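Putative glycosyltransferase (Mannosyltransferase) involved in glycosylating the PBCV-1 major capsid protein (PDB 2P6W) is the N-terminal, manganese-binding domain of a putative viral glycosyltransferase that binds UDP-sugar and is thought to take part in glycosylating the major capsid protein. Local coordinates at residues P6-E18 against Y32-E46. Sequence-based numbering, arbitrary orientation.
Sequences PCITILSGHFPKE and YCSIHGYNFYYEESE
Phe15 and Glu46 meet because both side chains leave the backbone with CG anti to N (chi1 -178° and 178°). The glutamate, extended beyond CG, lays its methylenes across one face of the ring: CB of Glu46 sits 3.5 Å from the centroid of the Phe15 ring, a CH-pi contact, while Pro16 covers the opposite face. The same choice at Tyr42 (chi1 -164°) brings its ring alongside strand 8-13, where CA of Gly13 lies over one face, 3.8 Å from the centroid. Glycine suits this place for a separate reason: a CB here would run into the carbonyl oxygen of Glu43. The phenol reaches further, OH of Tyr42 lying 3.2 Å from CB of His14, whose ring is held by Ser81.

Between these groups and the helix end, strands 8-13 and 39-43 run parallel, 15° apart, laced by alternating backbone bonds such as Tyr41 N to Ile10 O at 2.9 Å. Ile10, branched at CB as befits a strand, sends CD1 to the edge of the Tyr32 ring and to SG of Cys33, 3.7 Å away, so the strand packs on the end of helix 20-36. Gly37, with positive phi, turns the chain out of that helix, and Tyr38 follows with its ring alongside Ile8, CD1 of Tyr38 being 3.7 Å from CB of Ile8. On the other face, Thr9 OG1 pairs chiefly with Thr73, leaving at most a weak bond to Asn39.

This is the first beta-alpha-beta unit of the GT-A-type nucleotide-binding domain. One backbone ladder joins its strands throughout, with apolar contacts to the helix near its start. At its far end the CH-pi contacts engage Gly13 and Phe15, known UDP-binding residues of this protein, and the His14 N to Glu43 O bond ties down the backbone between them.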
loop_
_atom_site.group_PDB
_atom_site.type_symbol
_atom_site.label_atom_id
_atom_site.label_comp_id
_atom_site.label_asym_id
_atom_site.label_seq_id
_atom_site.Cartn_x
_atom_site.Cartn_y
_atom_site.Cartn_z
ATOM N N PRO A 6 8.672 15.279 -4.484
ATOM C CA PRO A 6 8.103 14.749 -5.721
ATOM C C PRO A 6 6.597 14.757 -5.687
ATOM O O PRO A 6 6.006 14.816 -4.621
ATOM C CB PRO A 6 8.596 13.296 -5.748
ATOM C CG PRO A 6 8.859 12.964 -4.333
ATOM C CD PRO A 6 9.346 14.228 -3.702
ATOM N N CYS A 7 5.991 14.694 -6.863
ATOM C CA CYS A 7 4.559 14.581 -6.983
ATOM C C CYS A 7 4.169 13.160 -6.588
ATOM O O CYS A 7 4.563 12.192 -7.252
ATOM C CB CYS A 7 4.134 14.866 -8.413
ATOM S SG CYS A 7 2.382 14.679 -8.662
ATOM N N ILE A 8 3.416 13.047 -5.493
ATOM C CA ILE A 8 2.981 11.745 -4.974
ATOM C C ILE A 8 1.471 11.600 -5.097
ATOM O O ILE A 8 0.737 12.537 -4.775
ATOM C CB ILE A 8 3.398 11.601 -3.507
ATOM C CG1 ILE A 8 4.921 11.532 -3.410
ATOM C CG2 ILE A 8 2.739 10.356 -2.834
ATOM C CD1 ILE A 8 5.465 11.818 -2.005
ATOM N N THR A 9 1.017 10.428 -5.559
ATOM C CA THR A 9 -0.402 10.085 -5.575
ATOM C C THR A 9 -0.587 8.886 -4.669
ATOM O O THR A 9 0.008 7.833 -4.912
ATOM C CB THR A 9 -0.869 9.702 -6.993
ATOM O OG1 THR A 9 -0.809 10.862 -7.833
ATOM C CG2 THR A 9 -2.302 9.137 -6.999
ATOM N N ILE A 10 -1.375 9.050 -3.614
ATOM C CA ILE A 10 -1.713 7.916 -2.770
ATOM C C ILE A 10 -2.960 7.297 -3.353
ATOM O O ILE A 10 -3.891 8.016 -3.730
ATOM C CB ILE A 10 -1.932 8.331 -1.299
ATOM C CG1 ILE A 10 -0.687 9.079 -0.805
ATOM C CG2 ILE A 10 -2.277 7.093 -0.425
ATOM C CD1 ILE A 10 -0.676 9.428 0.659
ATOM N N LEU A 11 -2.967 5.973 -3.426
ATOM C CA LEU A 11 -4.137 5.260 -3.940
ATOM C C LEU A 11 -4.532 4.127 -3.015
ATOM O O LEU A 11 -3.699 3.519 -2.337
ATOM C CB LEU A 11 -3.928 4.740 -5.371
ATOM C CG LEU A 11 -2.769 3.764 -5.575
ATOM C CD1 LEU A 11 -3.133 2.698 -6.591
ATOM C CD2 LEU A 11 -1.530 4.501 -6.031
ATOM N N SER A 12 -5.833 3.843 -3.019
ATOM C CA SER A 12 -6.379 2.738 -2.250
ATOM C C SER A 12 -7.730 2.419 -2.837
ATOM O O SER A 12 -8.078 2.915 -3.929
ATOM C CB SER A 12 -6.517 3.129 -0.774
ATOM O OG SER A 12 -6.831 2.004 0.051
ATOM N N GLY A 13 -8.506 1.618 -2.118
ATOM C CA GLY A 13 -9.865 1.317 -2.566
ATOM C C GLY A 13 -10.501 0.343 -1.624
ATOM O O GLY A 13 -9.803 -0.324 -0.856
ATOM N N HIS A 14 -11.832 0.272 -1.672
ATOM C CA HIS A 14 -12.582 -0.709 -0.888
ATOM C C HIS A 14 -13.982 -0.830 -1.431
ATOM O O HIS A 14 -14.563 0.151 -1.881
ATOM C CB HIS A 14 -12.668 -0.343 0.590
ATOM C CG HIS A 14 -13.041 -1.506 1.456
ATOM N ND1 HIS A 14 -12.106 -2.381 1.971
ATOM C CD2 HIS A 14 -14.252 -1.976 1.847
ATOM C CE1 HIS A 14 -12.722 -3.321 2.666
ATOM N NE2 HIS A 14 -14.026 -3.104 2.597
ATOM N N PHE A 15 -14.503 -2.044 -1.378
ATOM C CA PHE A 15 -15.914 -2.309 -1.613
ATOM C C PHE A 15 -16.357 -3.366 -0.592
ATOM O O PHE A 15 -15.633 -4.340 -0.377
ATOM C CB PHE A 15 -16.121 -2.851 -3.027
ATOM C CG PHE A 15 -17.558 -3.106 -3.368
ATOM C CD1 PHE A 15 -18.128 -4.357 -3.125
ATOM C CD2 PHE A 15 -18.337 -2.107 -3.925
ATOM C CE1 PHE A 15 -19.472 -4.606 -3.430
ATOM C CE2 PHE A 15 -19.684 -2.349 -4.240
ATOM C CZ PHE A 15 -20.239 -3.602 -3.988
ATOM N N PRO A 16 -17.557 -3.194 0.027
ATOM C CA PRO A 16 -18.594 -2.168 -0.133
ATOM C C PRO A 16 -18.457 -0.953 0.790
ATOM O O PRO A 16 -17.613 -0.941 1.717
ATOM C CB PRO A 16 -19.871 -2.931 0.233
ATOM C CG PRO A 16 -19.400 -3.847 1.367
ATOM C CD PRO A 16 -17.958 -4.204 1.027
ATOM N N LYS A 17 -19.303 0.057 0.559
ATOM C CA LYS A 17 -19.213 1.288 1.338
ATOM C C LYS A 17 -19.700 1.094 2.769
ATOM O O LYS A 17 -19.467 1.959 3.620
ATOM C CB LYS A 17 -19.965 2.433 0.661
ATOM C CG LYS A 17 -21.474 2.236 0.589
ATOM C CD LYS A 17 -22.133 3.394 -0.152
ATOM C CE LYS A 17 -23.600 3.096 -0.474
ATOM N NZ LYS A 17 -24.361 2.644 0.707
ATOM N N GLU A 18 -20.373 -0.035 3.026
ATOM C CA GLU A 18 -20.911 -0.333 4.365
ATOM C C GLU A 18 -19.828 -0.703 5.387
ATOM O O GLU A 18 -20.097 -0.769 6.595
ATOM C CB GLU A 18 -21.968 -1.454 4.300
ATOM C CG GLU A 18 -23.346 -0.992 3.810
ATOM C CD GLU A 18 -23.390 -0.673 2.321
ATOM O OE1 GLU A 18 -22.641 -1.308 1.552
ATOM O OE2 GLU A 18 -24.200 0.200 1.917
ATOM N N TYR A 32 -5.026 13.463 4.886
ATOM C CA TYR A 32 -3.572 13.549 4.832
ATOM C C TYR A 32 -3.092 14.099 3.477
ATOM O O TYR A 32 -2.211 14.969 3.412
ATOM C CB TYR A 32 -2.973 12.174 5.128
ATOM C CG TYR A 32 -1.459 12.179 5.139
ATOM C CD1 TYR A 32 -0.749 12.775 6.189
ATOM C CD2 TYR A 32 -0.739 11.580 4.096
ATOM C CE1 TYR A 32 0.654 12.792 6.193
ATOM C CE2 TYR A 32 0.646 11.598 4.083
ATOM C CZ TYR A 32 1.343 12.207 5.132
ATOM O OH TYR A 32 2.722 12.226 5.114
ATOM N N CYS A 33 -3.675 13.609 2.388
ATOM C CA CYS A 33 -3.326 14.111 1.064
ATOM C C CYS A 33 -3.588 15.614 0.923
ATOM O O CYS A 33 -2.768 16.341 0.363
ATOM C CB CYS A 33 -4.071 13.341 -0.009
ATOM S SG CYS A 33 -3.459 11.644 -0.170
ATOM N N SER A 34 -4.719 16.069 1.466
ATOM C CA SER A 34 -5.080 17.486 1.391
ATOM C C SER A 34 -4.055 18.359 2.130
ATOM O O SER A 34 -3.733 19.466 1.683
ATOM C CB SER A 34 -6.497 17.713 1.941
ATOM O OG SER A 34 -6.514 17.688 3.361
ATOM N N ILE A 35 -3.537 17.854 3.251
ATOM C CA ILE A 35 -2.564 18.610 4.048
ATOM C C ILE A 35 -1.254 18.877 3.296
ATOM O O ILE A 35 -0.675 19.975 3.394
ATOM C CB ILE A 35 -2.320 17.946 5.425
ATOM C CG1 ILE A 35 -3.592 18.024 6.280
ATOM C CG2 ILE A 35 -1.136 18.612 6.184
ATOM C CD1 ILE A 35 -3.584 17.160 7.532
ATOM N N HIS A 36 -0.807 17.893 2.518
ATOM C CA HIS A 36 0.509 17.959 1.900
ATOM C C HIS A 36 0.478 18.162 0.400
ATOM O O HIS A 36 1.530 18.241 -0.232
ATOM C CB HIS A 36 1.307 16.702 2.258
ATOM C CG HIS A 36 1.433 16.516 3.724
ATOM N ND1 HIS A 36 2.319 17.250 4.487
ATOM C CD2 HIS A 36 0.710 15.770 4.591
ATOM C CE1 HIS A 36 2.167 16.923 5.760
ATOM N NE2 HIS A 36 1.195 16.029 5.848
ATOM N N GLY A 37 -0.720 18.217 -0.173
ATOM C CA GLY A 37 -0.859 18.488 -1.600
ATOM C C GLY A 37 -0.652 17.246 -2.444
ATOM O O GLY A 37 -0.396 17.351 -3.647
ATOM N N TYR A 38 -0.772 16.067 -1.836
ATOM C CA TYR A 38 -0.662 14.832 -2.618
ATOM C C TYR A 38 -1.970 14.563 -3.325
ATOM O O TYR A 38 -3.030 14.953 -2.845
ATOM C CB TYR A 38 -0.340 13.622 -1.732
ATOM C CG TYR A 38 0.852 13.770 -0.825
ATOM C CD1 TYR A 38 2.061 14.288 -1.295
ATOM C CD2 TYR A 38 0.799 13.317 0.497
ATOM C CE1 TYR A 38 3.185 14.399 -0.453
ATOM C CE2 TYR A 38 1.914 13.433 1.347
ATOM C CZ TYR A 38 3.106 13.976 0.865
ATOM O OH TYR A 38 4.207 14.090 1.688
ATOM N N ASN A 39 -1.915 13.852 -4.455
ATOM C CA ASN A 39 -3.150 13.430 -5.117
ATOM C C ASN A 39 -3.667 12.212 -4.376
ATOM O O ASN A 39 -2.885 11.495 -3.759
ATOM C CB ASN A 39 -2.907 13.036 -6.578
ATOM C CG ASN A 39 -2.194 14.114 -7.374
ATOM O OD1 ASN A 39 -1.149 13.860 -8.013
ATOM N ND2 ASN A 39 -2.729 15.325 -7.331
ATOM N N PHE A 40 -4.976 11.993 -4.430
ATOM C CA PHE A 40 -5.600 10.852 -3.788
ATOM C C PHE A 40 -6.551 10.196 -4.788
ATOM O O PHE A 40 -7.436 10.871 -5.323
ATOM C CB PHE A 40 -6.358 11.309 -2.538
ATOM C CG PHE A 40 -7.062 10.208 -1.825
ATOM C CD1 PHE A 40 -6.367 9.092 -1.375
ATOM C CD2 PHE A 40 -8.435 10.281 -1.604
ATOM C CE1 PHE A 40 -7.033 8.046 -0.706
ATOM C CE2 PHE A 40 -9.111 9.250 -0.933
ATOM C CZ PHE A 40 -8.405 8.145 -0.476
ATOM N N TYR A 41 -6.319 8.909 -5.069
ATOM C CA TYR A 41 -7.197 8.113 -5.926
ATOM C C TYR A 41 -7.790 6.990 -5.105
ATOM O O TYR A 41 -7.054 6.241 -4.458
ATOM C CB TYR A 41 -6.479 7.499 -7.158
ATOM C CG TYR A 41 -7.485 6.773 -8.005
ATOM C CD1 TYR A 41 -8.247 7.455 -8.947
ATOM C CD2 TYR A 41 -7.758 5.423 -7.788
ATOM C CE1 TYR A 41 -9.229 6.809 -9.678
ATOM C CE2 TYR A 41 -8.728 4.759 -8.522
ATOM C CZ TYR A 41 -9.477 5.469 -9.458
ATOM O OH TYR A 41 -10.471 4.852 -10.190
ATOM N N TYR A 42 -9.119 6.853 -5.142
ATOM C CA TYR A 42 -9.784 5.790 -4.370
ATOM C C TYR A 42 -10.749 4.991 -5.230
ATOM O O TYR A 42 -11.679 5.566 -5.815
ATOM C CB TYR A 42 -10.542 6.415 -3.201
ATOM C CG TYR A 42 -10.942 5.443 -2.135
ATOM C CD1 TYR A 42 -10.006 4.980 -1.200
ATOM C CD2 TYR A 42 -12.260 4.982 -2.035
ATOM C CE1 TYR A 42 -10.395 4.062 -0.194
ATOM C CE2 TYR A 42 -12.644 4.098 -1.042
ATOM C CZ TYR A 42 -11.715 3.640 -0.125
ATOM O OH TYR A 42 -12.095 2.762 0.874
ATOM N N GLU A 43 -10.537 3.678 -5.324
ATOM C CA GLU A 43 -11.387 2.830 -6.147
ATOM C C GLU A 43 -12.580 2.324 -5.342
ATOM O O GLU A 43 -12.419 1.569 -4.380
ATOM C CB GLU A 43 -10.580 1.667 -6.709
ATOM C CG GLU A 43 -11.356 0.794 -7.718
ATOM C CD GLU A 43 -11.612 1.525 -9.043
ATOM O OE1 GLU A 43 -10.742 2.327 -9.466
ATOM O OE2 GLU A 43 -12.680 1.293 -9.652
ATOM N N GLU A 44 -13.773 2.746 -5.744
ATOM C CA GLU A 44 -14.995 2.371 -5.027
ATOM C C GLU A 44 -15.789 1.287 -5.756
ATOM O O GLU A 44 -16.815 0.834 -5.248
ATOM C CB GLU A 44 -15.900 3.590 -4.828
ATOM C CG GLU A 44 -15.385 4.653 -3.878
ATOM C CD GLU A 44 -16.252 5.909 -3.904
ATOM O OE1 GLU A 44 -17.499 5.780 -3.879
ATOM O OE2 GLU A 44 -15.693 7.025 -3.946
ATOM N N SER A 45 -15.341 0.889 -6.950
ATOM C CA SER A 45 -16.065 -0.107 -7.742
ATOM C C SER A 45 -15.984 -1.497 -7.130
ATOM O O SER A 45 -15.000 -1.834 -6.471
ATOM C CB SER A 45 -15.518 -0.164 -9.168
ATOM O OG SER A 45 -14.189 -0.659 -9.170
ATOM N N GLU A 46 -17.031 -2.286 -7.348
ATOM C CA GLU A 46 -17.023 -3.703 -7.008
ATOM C C GLU A 46 -16.152 -4.469 -8.007
ATOM O O GLU A 46 -16.352 -4.347 -9.217
ATOM C CB GLU A 46 -18.454 -4.255 -7.026
ATOM C CG GLU A 46 -18.545 -5.752 -6.732
ATOM C CD GLU A 46 -19.972 -6.236 -6.544
ATOM O OE1 GLU A 46 -20.920 -5.500 -6.893
ATOM O OE2 GLU A 46 -20.135 -7.374 -6.049
HETATM O O HOH W 1 2.313 15.788 -4.785
#